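Local coordinates for protein PpBBE-like 1 D396N (Physcomitrella patens subsp. patens, PDB 6EO5) that acts, in its wild-type form, as a flavin-dependent cellobiose oxidase of the berberine bridge enzyme group within the VAO superfamily, with bi-covalently attached FAD, at residues Q243-N248 / P280-F285; T223-R228 / I253-Y258; K237-F242 / P341-A346; T276-L281 / R295-L300; S160-L165 / T270-K275. All coordinates share one frame; numbering follows the deposited sequence.

Contact 1 of 5, residues Q243-N248 / P280-F285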
# COMPACT_ATOMS: atom_id res chain seq x y z
N GLN A 243 17.99 14.08 2.36
CA GLN A 243 17.07 15.19 2.16
C GLN A 243 17.58 16.17 1.11
O GLN A 243 16.83 16.59 0.21
CB GLN A 243 16.83 15.94 3.46
CG GLN A 243 15.76 15.35 4.33
CD GLN A 243 15.26 16.35 5.36
OE1 GLN A 243 14.16 16.20 5.90
NE2 GLN A 243 16.06 17.37 5.65
N SER A 244 18.84 16.59 1.22
CA SER A 244 19.40 17.52 0.25
C SER A 244 19.37 16.94 -1.14
O SER A 244 18.93 17.58 -2.09
CB SER A 244 20.83 17.89 0.64
OG SER A 244 20.88 18.29 1.98
N TRP A 245 19.85 15.69 -1.28
CA TRP A 245 19.86 15.01 -2.57
C TRP A 245 18.45 14.82 -3.11
O TRP A 245 18.21 15.00 -4.32
CB TRP A 245 20.56 13.66 -2.41
CG TRP A 245 20.44 12.73 -3.60
CD1 TRP A 245 21.15 12.78 -4.76
CD2 TRP A 245 19.56 11.59 -3.73
NE1 TRP A 245 20.77 11.76 -5.60
CE2 TRP A 245 19.80 11.02 -4.99
CE3 TRP A 245 18.60 11.00 -2.90
CZ2 TRP A 245 19.12 9.88 -5.45
CZ3 TRP A 245 17.91 9.88 -3.35
CH2 TRP A 245 18.18 9.33 -4.61
N GLY A 246 17.50 14.46 -2.23
CA GLY A 246 16.15 14.11 -2.67
C GLY A 246 15.42 15.25 -3.35
O GLY A 246 14.60 15.02 -4.25
N LEU A 247 15.72 16.49 -2.96
CA LEU A 247 15.09 17.66 -3.56
C LEU A 247 15.31 17.75 -5.07
O LEU A 247 14.54 18.45 -5.74
CB LEU A 247 15.62 18.94 -2.90
CG LEU A 247 15.01 19.20 -1.52
CD1 LEU A 247 15.84 20.14 -0.67
CD2 LEU A 247 13.59 19.73 -1.69
N ASN A 248 16.32 17.06 -5.63
CA ASN A 248 16.69 17.27 -7.03
C ASN A 248 16.78 15.97 -7.83
O ASN A 248 17.43 15.95 -8.89
CB ASN A 248 18.01 18.02 -7.13
CG ASN A 248 17.92 19.42 -6.55
OD1 ASN A 248 18.52 19.71 -5.51
ND2 ASN A 248 17.15 20.28 -7.20
N PRO A 280 26.57 10.09 -11.90
CA PRO A 280 26.25 11.53 -11.80
C PRO A 280 25.01 11.80 -10.98
O PRO A 280 24.89 12.87 -10.39
CB PRO A 280 26.05 11.96 -13.25
CG PRO A 280 26.72 10.96 -14.04
CD PRO A 280 26.69 9.67 -13.30
N LEU A 281 24.07 10.85 -10.92
CA LEU A 281 22.79 11.07 -10.27
C LEU A 281 22.79 10.75 -8.78
O LEU A 281 21.88 11.19 -8.07
CB LEU A 281 21.70 10.24 -10.97
CG LEU A 281 21.58 10.49 -12.47
CD1 LEU A 281 20.62 9.51 -13.10
CD2 LEU A 281 21.14 11.93 -12.74
N VAL A 282 23.76 10.00 -8.28
CA VAL A 282 23.86 9.73 -6.85
C VAL A 282 25.10 10.36 -6.26
O VAL A 282 25.41 10.13 -5.09
CB VAL A 282 23.81 8.22 -6.56
CG1 VAL A 282 22.49 7.63 -7.03
CG2 VAL A 282 24.98 7.50 -7.20
N LYS A 283 25.82 11.16 -7.04
CA LYS A 283 27.08 11.73 -6.58
C LYS A 283 26.89 12.66 -5.39
O LYS A 283 27.67 12.61 -4.43
CB LYS A 283 27.76 12.45 -7.74
CG LYS A 283 28.91 13.37 -7.39
CD LYS A 283 29.24 14.19 -8.63
CE LYS A 283 27.94 14.72 -9.26
NZ LYS A 283 28.07 15.03 -10.72
N THR A 284 25.87 13.52 -5.42
CA THR A 284 25.72 14.50 -4.34
C THR A 284 25.27 13.84 -3.04
O THR A 284 25.62 14.33 -1.95
CB THR A 284 24.75 15.61 -4.75
OG1 THR A 284 23.43 15.08 -4.93
CG2 THR A 284 25.19 16.23 -6.06
N PHE A 285 24.52 12.74 -3.10
CA PHE A 285 24.19 12.01 -1.88
C PHE A 285 25.44 11.41 -1.25
O PHE A 285 25.70 11.59 -0.05
CB PHE A 285 23.15 10.92 -2.16
CG PHE A 285 22.97 9.97 -1.00
CD1 PHE A 285 22.30 10.38 0.15
CD2 PHE A 285 23.51 8.68 -1.04
CE1 PHE A 285 22.15 9.53 1.25
CE2 PHE A 285 23.36 7.82 0.04
CZ PHE A 285 22.67 8.25 1.19
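Trp245 and Phe285 form the dense part of this contact. Phe285 CB lies over one face of the indole, 3.8 Å from the centroid of the Trp245 five-membered ring and 22° off its normal, which meets the geometry of a CH-pi contact. The Trp245 six-membered ring and the Phe285 ring themselves meet obliquely. The edge of the indole is used differently: Trp245 NE1 donates to Leu281 O at 2.8 Å. That bond is nearly straight, at 176°, and lies both in the indole plane and in the carbonyl plane. It satisfies the indole nitrogen and fixes the rotation of the ring. A chi1 of 170° sets Trp245 CG anti to the backbone N and carries the ring across to the other helix. Val282 adds a lighter touch, its CG1 standing 4.3 Å from Trp245 CZ2. The looser, exposed side is at Thr284, whose OG1 stands in the ring plane at the indole edge near Trp245 CD1, where little surface is buried. Inside, Trp245 also rests on Ala255 and Leu267, and Phe285 on Tyr227, all residues of sheet strands. The arrangement is that of two helices, 235-246 and 279-288, packed together on one face of the seven-stranded antiparallel sheet characteristic of the substrate domain in VAO-type flavoenzymes.

Contact 2 of 5, residues T223-R228 / I253-Y258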
# COMPACT_ATOMS: atom_id res chain seq x y z
N THR A 223 18.77 -0.22 -13.25
CA THR A 223 19.90 -0.27 -12.34
C THR A 223 19.42 -0.15 -10.89
O THR A 223 18.69 0.79 -10.54
CB THR A 223 20.91 0.84 -12.65
OG1 THR A 223 21.33 0.72 -14.01
CG2 THR A 223 22.12 0.73 -11.73
N HIS A 224 19.85 -1.09 -10.07
CA HIS A 224 19.51 -1.13 -8.66
C HIS A 224 20.72 -0.68 -7.85
O HIS A 224 21.84 -1.14 -8.10
CB HIS A 224 19.06 -2.54 -8.27
CG HIS A 224 18.91 -2.74 -6.80
ND1 HIS A 224 19.85 -3.40 -6.03
CD2 HIS A 224 17.93 -2.35 -5.94
CE1 HIS A 224 19.45 -3.41 -4.77
NE2 HIS A 224 18.29 -2.78 -4.69
N PHE A 225 20.51 0.21 -6.89
CA PHE A 225 21.60 0.65 -6.03
C PHE A 225 21.14 0.62 -4.58
O PHE A 225 19.96 0.80 -4.27
CB PHE A 225 22.11 2.05 -6.39
CG PHE A 225 21.05 3.12 -6.35
CD1 PHE A 225 20.27 3.38 -7.47
CD2 PHE A 225 20.88 3.92 -5.22
CE1 PHE A 225 19.32 4.39 -7.45
CE2 PHE A 225 19.93 4.93 -5.18
CZ PHE A 225 19.14 5.17 -6.31
N LYS A 226 22.10 0.38 -3.68
CA LYS A 226 21.84 0.43 -2.25
C LYS A 226 23.14 0.75 -1.54
O LYS A 226 24.16 0.08 -1.75
CB LYS A 226 21.24 -0.89 -1.76
CG LYS A 226 20.91 -0.93 -0.28
CD LYS A 226 19.89 -2.02 0.01
CE LYS A 226 19.67 -2.22 1.50
NZ LYS A 226 18.53 -3.14 1.77
N TYR A 227 23.12 1.81 -0.73
CA TYR A 227 24.26 2.24 0.06
C TYR A 227 23.87 2.13 1.53
O TYR A 227 22.89 2.74 1.95
CB TYR A 227 24.69 3.67 -0.30
CG TYR A 227 24.82 3.88 -1.79
CD1 TYR A 227 25.86 3.30 -2.50
CD2 TYR A 227 23.89 4.64 -2.49
CE1 TYR A 227 25.98 3.48 -3.87
CE2 TYR A 227 24.01 4.83 -3.86
CZ TYR A 227 25.06 4.24 -4.54
OH TYR A 227 25.19 4.42 -5.90
N ARG A 228 24.64 1.35 2.29
CA ARG A 228 24.25 0.88 3.61
C ARG A 228 25.33 1.21 4.63
O ARG A 228 26.52 1.20 4.31
CB ARG A 228 23.99 -0.64 3.53
CG ARG A 228 23.48 -1.25 4.78
CD ARG A 228 22.87 -2.62 4.51
NE ARG A 228 22.43 -3.22 5.77
CZ ARG A 228 21.62 -4.28 5.86
NH1 ARG A 228 21.15 -4.86 4.76
NH2 ARG A 228 21.29 -4.75 7.06
N ILE A 253 14.55 7.97 -11.29
CA ILE A 253 14.98 7.33 -10.06
C ILE A 253 13.85 7.38 -9.03
O ILE A 253 13.22 8.43 -8.83
CB ILE A 253 16.25 8.01 -9.49
CG1 ILE A 253 17.48 7.62 -10.33
CG2 ILE A 253 16.45 7.66 -8.03
CD1 ILE A 253 18.78 8.05 -9.73
N SER A 254 13.60 6.25 -8.39
CA SER A 254 12.74 6.17 -7.21
C SER A 254 13.57 5.58 -6.09
O SER A 254 14.17 4.52 -6.26
CB SER A 254 11.50 5.31 -7.46
OG SER A 254 10.58 5.93 -8.35
N ALA A 255 13.61 6.25 -4.95
CA ALA A 255 14.48 5.82 -3.87
C ALA A 255 13.73 5.91 -2.55
O ALA A 255 12.74 6.62 -2.42
CB ALA A 255 15.77 6.65 -3.78
N ALA A 256 14.23 5.16 -1.58
CA ALA A 256 13.71 5.16 -0.22
C ALA A 256 14.88 5.11 0.73
O ALA A 256 15.88 4.45 0.46
CB ALA A 256 12.78 3.97 0.03
N PHE A 257 14.77 5.83 1.84
CA PHE A 257 15.78 5.80 2.89
C PHE A 257 15.28 4.96 4.06
O PHE A 257 14.08 4.91 4.36
CB PHE A 257 16.10 7.23 3.33
CG PHE A 257 17.34 7.35 4.17
CD1 PHE A 257 18.57 7.59 3.58
CD2 PHE A 257 17.26 7.24 5.56
CE1 PHE A 257 19.71 7.72 4.37
CE2 PHE A 257 18.40 7.37 6.34
CZ PHE A 257 19.63 7.61 5.74
N TYR A 258 16.21 4.28 4.73
CA TYR A 258 15.90 3.39 5.84
C TYR A 258 16.80 3.72 7.03
O TYR A 258 17.91 4.22 6.87
CB TYR A 258 16.04 1.91 5.44
CG TYR A 258 15.92 0.92 6.57
CD1 TYR A 258 17.00 0.65 7.42
CD2 TYR A 258 14.74 0.22 6.79
CE1 TYR A 258 16.90 -0.24 8.47
CE2 TYR A 258 14.63 -0.70 7.84
CZ TYR A 258 15.72 -0.92 8.67
OH TYR A 258 15.64 -1.82 9.71
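The ring of Phe225 carries the contact. At its edge, close to the ring plane, lies Ile253 CG2, which is 4.0 Å from Phe225 CZ. Ala255 CB approaches the same para carbon obliquely, at 4.5 Å from Phe225 CZ, while Leu278 packs against the ring from outside the two strands. A chi1 of 58° places Phe225 CG between the backbone N and the carbonyl carbon, and the far end of the ring thereby reaches the second strand. Ile253 meets it at about a right angle, with the CG2 branch doing the touching. The strands are next-but-one neighbours in the antiparallel sheet, as the 9.1 Å between Phe225 CA and Ala255 CA indicates: strand 264-271 runs between them, pairing Phe225 with Gly269 on one side and Thr270 with Ser254 on the other. All three touching side chains are buried, and the contact is wholly apolar. Ile253 also packs on Leu281 of helix 279-288, on the helix-covered face of the sheet; the side chain of Ala255 is about 13 Å from the bound FAD.

Contact 3 of 5, residues K237-F242 / P341-A346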
# COMPACT_ATOMS: atom_id res chain seq x y z
N LYS A 237 24.05 12.68 9.59
CA LYS A 237 24.73 13.04 8.36
C LYS A 237 24.08 12.35 7.16
O LYS A 237 23.82 12.99 6.13
CB LYS A 237 26.21 12.67 8.48
CG LYS A 237 27.12 13.32 7.45
CD LYS A 237 28.56 12.86 7.62
CE LYS A 237 29.44 13.35 6.47
NZ LYS A 237 29.51 14.83 6.44
N ASN A 238 23.79 11.05 7.28
CA ASN A 238 23.21 10.33 6.15
C ASN A 238 21.81 10.84 5.84
O ASN A 238 21.47 11.07 4.67
CB ASN A 238 23.19 8.82 6.40
CG ASN A 238 24.57 8.23 6.57
OD1 ASN A 238 25.57 8.90 6.37
ND2 ASN A 238 24.63 6.95 6.93
N PHE A 239 20.97 11.05 6.86
CA PHE A 239 19.61 11.50 6.59
C PHE A 239 19.61 12.90 5.99
O PHE A 239 18.86 13.16 5.04
CB PHE A 239 18.74 11.47 7.86
CG PHE A 239 17.30 11.72 7.55
CD1 PHE A 239 16.51 10.71 7.02
CD2 PHE A 239 16.75 12.99 7.68
CE1 PHE A 239 15.20 10.93 6.68
CE2 PHE A 239 15.42 13.22 7.34
CZ PHE A 239 14.65 12.19 6.83
N LYS A 240 20.43 13.81 6.53
CA LYS A 240 20.50 15.16 5.96
C LYS A 240 20.93 15.12 4.50
O LYS A 240 20.36 15.83 3.66
CB LYS A 240 21.46 16.02 6.77
CG LYS A 240 21.46 17.49 6.39
CD LYS A 240 22.22 18.30 7.44
CE LYS A 240 22.45 19.74 6.99
NZ LYS A 240 21.24 20.21 6.28
N SER A 241 21.90 14.27 4.18
CA SER A 241 22.34 14.16 2.79
C SER A 241 21.25 13.59 1.90
O SER A 241 21.11 14.00 0.74
CB SER A 241 23.59 13.30 2.71
OG SER A 241 23.98 13.20 1.36
N PHE A 242 20.47 12.64 2.42
CA PHE A 242 19.31 12.12 1.69
C PHE A 242 18.32 13.24 1.37
O PHE A 242 17.87 13.36 0.22
CB PHE A 242 18.65 11.00 2.50
CG PHE A 242 17.25 10.66 2.04
CD1 PHE A 242 17.03 10.06 0.80
CD2 PHE A 242 16.16 10.90 2.88
CE1 PHE A 242 15.74 9.73 0.39
CE2 PHE A 242 14.87 10.57 2.49
CZ PHE A 242 14.66 9.98 1.23
N PRO A 341 11.59 21.81 2.21
CA PRO A 341 12.81 21.06 1.87
C PRO A 341 13.10 19.96 2.87
O PRO A 341 14.21 19.44 2.86
CB PRO A 341 13.89 22.14 1.93
CG PRO A 341 13.42 23.04 3.04
CD PRO A 341 11.90 23.00 3.02
N GLY A 342 12.13 19.64 3.72
CA GLY A 342 12.31 18.54 4.65
C GLY A 342 12.34 18.97 6.10
O GLY A 342 11.91 20.08 6.45
N LEU A 343 12.82 18.09 6.96
CA LEU A 343 12.97 18.45 8.36
C LEU A 343 14.13 19.43 8.51
O LEU A 343 15.19 19.27 7.89
CB LEU A 343 13.20 17.20 9.21
CG LEU A 343 12.10 16.14 9.17
CD1 LEU A 343 12.52 14.90 9.93
CD2 LEU A 343 10.79 16.68 9.71
N SER A 344 13.93 20.44 9.34
CA SER A 344 15.01 21.28 9.82
C SER A 344 16.09 20.42 10.45
O SER A 344 15.86 19.23 10.72
CB SER A 344 14.49 22.29 10.85
OG SER A 344 14.02 21.65 12.03
N ASP A 345 17.28 20.98 10.69
CA ASP A 345 18.30 20.19 11.37
C ASP A 345 17.85 19.82 12.77
O ASP A 345 18.10 18.70 13.24
CB ASP A 345 19.63 20.94 11.41
CG ASP A 345 20.33 20.99 10.04
OD1 ASP A 345 19.89 20.29 9.08
OD2 ASP A 345 21.34 21.71 9.92
N ALA A 346 17.15 20.73 13.45
CA ALA A 346 16.62 20.43 14.78
C ALA A 346 15.63 19.28 14.72
O ALA A 346 15.62 18.40 15.59
CB ALA A 346 15.97 21.68 15.37
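Lys240 reaches out from its helix to Asp345 and forms a salt bridge at the start of helix 345-355. Its CB points toward the opposing segment, and a chi1 of -172° directs the chain outward in extended form. Beyond CB the chain closes in step by step: Lys240 CG is 4.2 Å from Asp345 OD1, and Lys240 CD is 3.5 Å from that oxygen. Lys240 CE lies beside the whole carboxylate, 3.4 Å from Asp345 OD1 and 3.7 Å from Asp345 OD2. A bend at chi4, 39°, then brings Lys240 NZ to 3.1 Å from Asp345 OD1, where the bond uses the syn lone pair. Asp345 is exposed, so this ion pair lies on the solvent side. Its carboxylate stands in the first turn of helix 345-355, where the helix dipole would be expected to favour a negative charge; Ser344 OG caps the same end by bonding Gly347 N. The buried half is apolar: Phe239 CE2 meets Leu343 CD1 at 4.2 Å, an oblique approach to the ring. Both residues also rest on Ile348 and Met351, and Gln243 OE1 accepts from Leu343 N. Helix 235-246 is thus joined to the beginning of helix 345-355, while on its sheet side Phe239 touches Met259 of strand 253-259 and meets the ring of Tyr365 in strand 361-367.

Contact 4 of 5, residues T276-L281 / R295-L300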
# COMPACT_ATOMS: atom_id res chain seq x y z
N THR A 276 26.01 2.65 -16.29
CA THR A 276 27.07 3.61 -16.58
C THR A 276 26.59 5.06 -16.53
O THR A 276 27.42 5.96 -16.52
CB THR A 276 27.71 3.33 -17.95
OG1 THR A 276 26.70 3.13 -18.95
CG2 THR A 276 28.62 2.12 -17.88
N SER A 277 25.28 5.29 -16.49
CA SER A 277 24.74 6.64 -16.32
C SER A 277 24.42 6.99 -14.86
O SER A 277 24.11 8.16 -14.59
CB SER A 277 23.48 6.81 -17.17
OG SER A 277 23.78 6.80 -18.55
N LEU A 278 24.51 6.04 -13.92
CA LEU A 278 23.95 6.24 -12.59
C LEU A 278 24.76 7.23 -11.75
O LEU A 278 24.18 8.06 -11.04
CB LEU A 278 23.84 4.90 -11.85
CG LEU A 278 23.43 5.01 -10.37
CD1 LEU A 278 22.02 5.55 -10.22
CD2 LEU A 278 23.56 3.70 -9.62
N LEU A 279 26.09 7.16 -11.80
CA LEU A 279 26.88 7.86 -10.79
C LEU A 279 26.70 9.38 -10.77
O LEU A 279 26.68 9.95 -9.67
CB LEU A 279 28.36 7.48 -10.92
CG LEU A 279 28.75 6.36 -9.93
CD1 LEU A 279 27.94 5.07 -10.12
CD2 LEU A 279 30.24 6.05 -10.00
N PRO A 280 26.57 10.09 -11.90
CA PRO A 280 26.25 11.53 -11.80
C PRO A 280 25.01 11.80 -10.98
O PRO A 280 24.89 12.87 -10.39
CB PRO A 280 26.05 11.96 -13.25
CG PRO A 280 26.72 10.96 -14.04
CD PRO A 280 26.69 9.67 -13.30
N LEU A 281 24.07 10.85 -10.92
CA LEU A 281 22.79 11.07 -10.27
C LEU A 281 22.79 10.75 -8.78
O LEU A 281 21.88 11.19 -8.07
CB LEU A 281 21.70 10.24 -10.97
CG LEU A 281 21.58 10.49 -12.47
CD1 LEU A 281 20.62 9.51 -13.10
CD2 LEU A 281 21.14 11.93 -12.74
N ARG A 295 28.44 -0.75 -0.79
CA ARG A 295 28.10 -0.27 -2.12
C ARG A 295 27.65 -1.42 -3.00
O ARG A 295 28.44 -2.30 -3.31
CB ARG A 295 29.30 0.44 -2.74
CG ARG A 295 29.12 0.86 -4.18
CD ARG A 295 30.44 1.42 -4.66
NE ARG A 295 30.72 1.06 -6.04
CZ ARG A 295 31.14 -0.14 -6.43
NH1 ARG A 295 31.32 -1.12 -5.54
NH2 ARG A 295 31.35 -0.37 -7.72
N VAL A 296 26.40 -1.38 -3.44
CA VAL A 296 25.85 -2.35 -4.39
C VAL A 296 25.17 -1.58 -5.51
O VAL A 296 24.17 -0.90 -5.28
CB VAL A 296 24.87 -3.32 -3.73
CG1 VAL A 296 24.15 -4.12 -4.80
CG2 VAL A 296 25.60 -4.22 -2.76
N GLU A 297 25.71 -1.69 -6.73
CA GLU A 297 25.12 -1.10 -7.93
C GLU A 297 25.14 -2.16 -9.02
O GLU A 297 26.20 -2.69 -9.35
CB GLU A 297 25.89 0.15 -8.38
CG GLU A 297 25.97 1.26 -7.34
CD GLU A 297 27.20 2.16 -7.52
OE1 GLU A 297 28.11 1.79 -8.29
OE2 GLU A 297 27.26 3.22 -6.87
N GLU A 298 23.97 -2.45 -9.59
CA GLU A 298 23.77 -3.67 -10.37
C GLU A 298 22.80 -3.40 -11.51
O GLU A 298 21.67 -2.97 -11.26
CB GLU A 298 23.21 -4.75 -9.46
CG GLU A 298 23.16 -6.12 -10.08
CD GLU A 298 22.54 -7.16 -9.15
OE1 GLU A 298 22.09 -6.77 -8.02
OE2 GLU A 298 22.52 -8.36 -9.55
N GLU A 299 23.22 -3.66 -12.75
CA GLU A 299 22.30 -3.54 -13.87
C GLU A 299 21.53 -4.84 -14.05
O GLU A 299 22.12 -5.93 -14.02
CB GLU A 299 23.03 -3.15 -15.15
CG GLU A 299 22.10 -2.86 -16.31
CD GLU A 299 22.82 -2.23 -17.51
OE1 GLU A 299 23.33 -1.09 -17.38
OE2 GLU A 299 22.89 -2.90 -18.57
N LEU A 300 20.21 -4.73 -14.21
CA LEU A 300 19.30 -5.87 -14.19
C LEU A 300 18.20 -5.65 -15.22
O LEU A 300 18.02 -4.55 -15.73
CB LEU A 300 18.64 -6.06 -12.82
CG LEU A 300 19.53 -6.18 -11.59
CD1 LEU A 300 18.70 -6.13 -10.33
CD2 LEU A 300 20.29 -7.49 -11.68
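Leu278 and Glu297 mark the closest backbone approach, with Leu278 CA and Glu297 CA 8.8 Å apart, between the irregular first turns leading into helix 279-288 and the strand 294-300. That spacing is bridged by side chains. Both Leu278 and Glu297 direct CB across the contact and cross obliquely, Leu278 CD2 lying 4.1 Å from Glu297 CG. Leu279 comes in at about a right angle to Glu297: its CD1 is 3.8 Å from Glu297 OE1 and the same 3.8 Å from Glu297 OE2, so one methyl group faces both carboxylate oxygens. With chi1 at -58° and the chain extended beyond CG, the glutamate passes the buried leucine first and presents its acid group to the exposed one. The polar end is held by other partners. Glu297 OE2 is hydrogen-bonded to Tyr227 OH on the adjacent strand, and Arg295 NE forms a salt bridge with Glu297 OE1 at 3.5 Å. The carboxylate thus has polar partners besides the methyl it rests against. Strand 294-300 is an outermost strand of the seven-stranded sheet, paired with 222-230, and Leu278 reaches inward over the sheet, touching Tyr227 of 222-230, Tyr271 of 264-271 and Ile253 of 253-259.

Contact 5 of 5, residues S160-L165 / T270-K275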
# COMPACT_ATOMS: atom_id res chain seq x y z
N SER A 160 7.61 4.48 -9.23
CA SER A 160 6.48 5.39 -9.12
C SER A 160 6.84 6.83 -9.48
O SER A 160 5.96 7.59 -9.89
CB SER A 160 5.89 5.35 -7.71
OG SER A 160 5.08 4.20 -7.50
N ARG A 161 8.11 7.24 -9.32
CA ARG A 161 8.46 8.62 -9.65
C ARG A 161 8.50 8.84 -11.15
O ARG A 161 8.43 9.99 -11.61
CB ARG A 161 9.78 9.01 -8.97
CG ARG A 161 9.66 9.01 -7.42
CD ARG A 161 10.89 9.55 -6.69
NE ARG A 161 11.00 11.01 -6.71
CZ ARG A 161 11.80 11.68 -7.54
NH1 ARG A 161 12.55 11.01 -8.41
NH2 ARG A 161 11.86 13.01 -7.51
N LYS A 162 8.55 7.77 -11.94
CA LYS A 162 8.43 7.89 -13.38
C LYS A 162 6.99 7.67 -13.82
O LYS A 162 6.43 8.50 -14.55
CB LYS A 162 9.36 6.89 -14.06
CG LYS A 162 9.51 7.06 -15.55
CD LYS A 162 10.20 8.38 -15.87
CE LYS A 162 10.47 8.50 -17.36
NZ LYS A 162 10.62 9.93 -17.74
N PHE A 163 6.37 6.58 -13.34
CA PHE A 163 5.11 6.08 -13.88
C PHE A 163 3.88 6.44 -13.04
O PHE A 163 2.76 6.12 -13.46
CB PHE A 163 5.16 4.55 -14.04
CG PHE A 163 6.29 4.05 -14.90
CD1 PHE A 163 6.72 4.78 -16.01
CD2 PHE A 163 6.91 2.84 -14.61
CE1 PHE A 163 7.75 4.30 -16.81
CE2 PHE A 163 7.94 2.36 -15.41
CZ PHE A 163 8.36 3.09 -16.51
N GLY A 164 4.06 7.06 -11.87
CA GLY A 164 2.97 7.42 -10.98
C GLY A 164 2.73 6.37 -9.91
O GLY A 164 3.46 5.38 -9.78
N LEU A 165 1.68 6.60 -9.12
CA LEU A 165 1.22 5.61 -8.16
C LEU A 165 0.35 4.57 -8.87
O LEU A 165 -0.18 4.82 -9.95
CB LEU A 165 0.41 6.26 -7.03
CG LEU A 165 1.04 7.43 -6.26
CD1 LEU A 165 -0.02 8.16 -5.46
CD2 LEU A 165 2.18 6.98 -5.36
N THR A 270 15.99 2.52 -7.45
CA THR A 270 15.95 1.94 -8.78
C THR A 270 16.04 3.06 -9.81
O THR A 270 15.29 4.04 -9.73
CB THR A 270 14.67 1.13 -8.99
OG1 THR A 270 14.64 0.04 -8.05
CG2 THR A 270 14.60 0.59 -10.43
N TYR A 271 16.96 2.90 -10.77
CA TYR A 271 17.19 3.87 -11.84
C TYR A 271 16.76 3.25 -13.16
O TYR A 271 17.25 2.18 -13.54
CB TYR A 271 18.67 4.27 -11.89
CG TYR A 271 19.06 5.07 -13.10
CD1 TYR A 271 18.28 6.14 -13.54
CD2 TYR A 271 20.21 4.76 -13.82
CE1 TYR A 271 18.64 6.87 -14.66
CE2 TYR A 271 20.59 5.49 -14.95
CZ TYR A 271 19.80 6.55 -15.36
OH TYR A 271 20.17 7.27 -16.47
N LEU A 272 15.82 3.91 -13.84
CA LEU A 272 15.35 3.46 -15.15
C LEU A 272 16.34 3.90 -16.24
O LEU A 272 16.10 4.82 -17.03
CB LEU A 272 13.95 4.01 -15.41
CG LEU A 272 12.88 3.55 -14.43
CD1 LEU A 272 11.59 4.30 -14.69
CD2 LEU A 272 12.66 2.06 -14.56
N GLY A 273 17.46 3.20 -16.28
CA GLY A 273 18.56 3.62 -17.12
C GLY A 273 19.73 2.67 -16.96
O GLY A 273 19.69 1.72 -16.18
N LYS A 274 20.78 2.95 -17.73
CA LYS A 274 21.97 2.11 -17.73
C LYS A 274 22.88 2.45 -16.55
O LYS A 274 23.03 3.62 -16.17
CB LYS A 274 22.75 2.29 -19.04
CG LYS A 274 22.04 1.72 -20.26
CD LYS A 274 22.76 2.15 -21.53
CE LYS A 274 22.02 1.67 -22.78
NZ LYS A 274 22.75 2.07 -24.04
N LYS A 275 23.50 1.42 -15.99
CA LYS A 275 24.35 1.59 -14.82
C LYS A 275 25.46 2.61 -15.07
O LYS A 275 25.81 3.38 -14.17
CB LYS A 275 24.93 0.25 -14.41
CG LYS A 275 25.92 0.35 -13.28
CD LYS A 275 26.41 -1.01 -12.89
CE LYS A 275 27.55 -0.91 -11.92
NZ LYS A 275 27.96 -2.28 -11.51
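Leu272 points its CD1 branch into the angle between Lys162 and Phe163. The leucine and the phenylalanine come from opposite directions, and the methyl meets the far end of the ring: Leu272 CD1 is 3.9 Å from Phe163 CZ and 4.2 Å from Phe163 CE2, an approach oblique to the ring plane. Lys162 runs at a slant to the leucine and offers only the base of its chain, with Leu272 CD1 at 3.5 Å from Lys162 CB and 3.6 Å from Lys162 CG. Within the helix, Lys162 CB also lies over the rim of one face of the Phe163 ring. A bend at chi2, 66°, swings the rest of the lysine away from the leucine, and its NZ makes a salt bridge with Glu252. On the other side, Leu272 is presented by an inverse gamma turn past strand 264-271, closed by a weak bond from Gly273 N to Tyr271 O. Past helix 160-163, Gly164 leaves helical angles with a positive phi, and Ser160 OG donates to Gly164 O at 3.0 Å. The FAD-binding family region is thereby joined to the loop leaving an inner strand of the seven-stranded sheet, with the Phe163 side chain about 14 Å from the FAD. The chemistry is divided: a methyl packs against aliphatic and aromatic carbon while the lysine charge pairs with an acid, so the contact rests on van der Waals packing.

How the contacts relate
Starting from the N terminus, 160-165 in the FAD-binding region waits until 270-275 for its partner, so contact 5 closes a wide loop. Inside it 223-228 opens contact 2, which is nested there. Helix 235-246 opens contacts 3 and 1 before contact 2 closes at 253-258; both therefore cross contact 2, and both cross contact 5 as well. Contact 4 opens just after contact 5 closes, and contact 1 closes at 280-285, sharing Pro280 and Leu281 with it. Contact 4 ends at 295-300 and contact 3 last, at 341-346, enclosing contacts 1 and 4. Together they join sheet strands, two helices on the sheet, the start of helix 345-355 beside them, and the FAD-binding region.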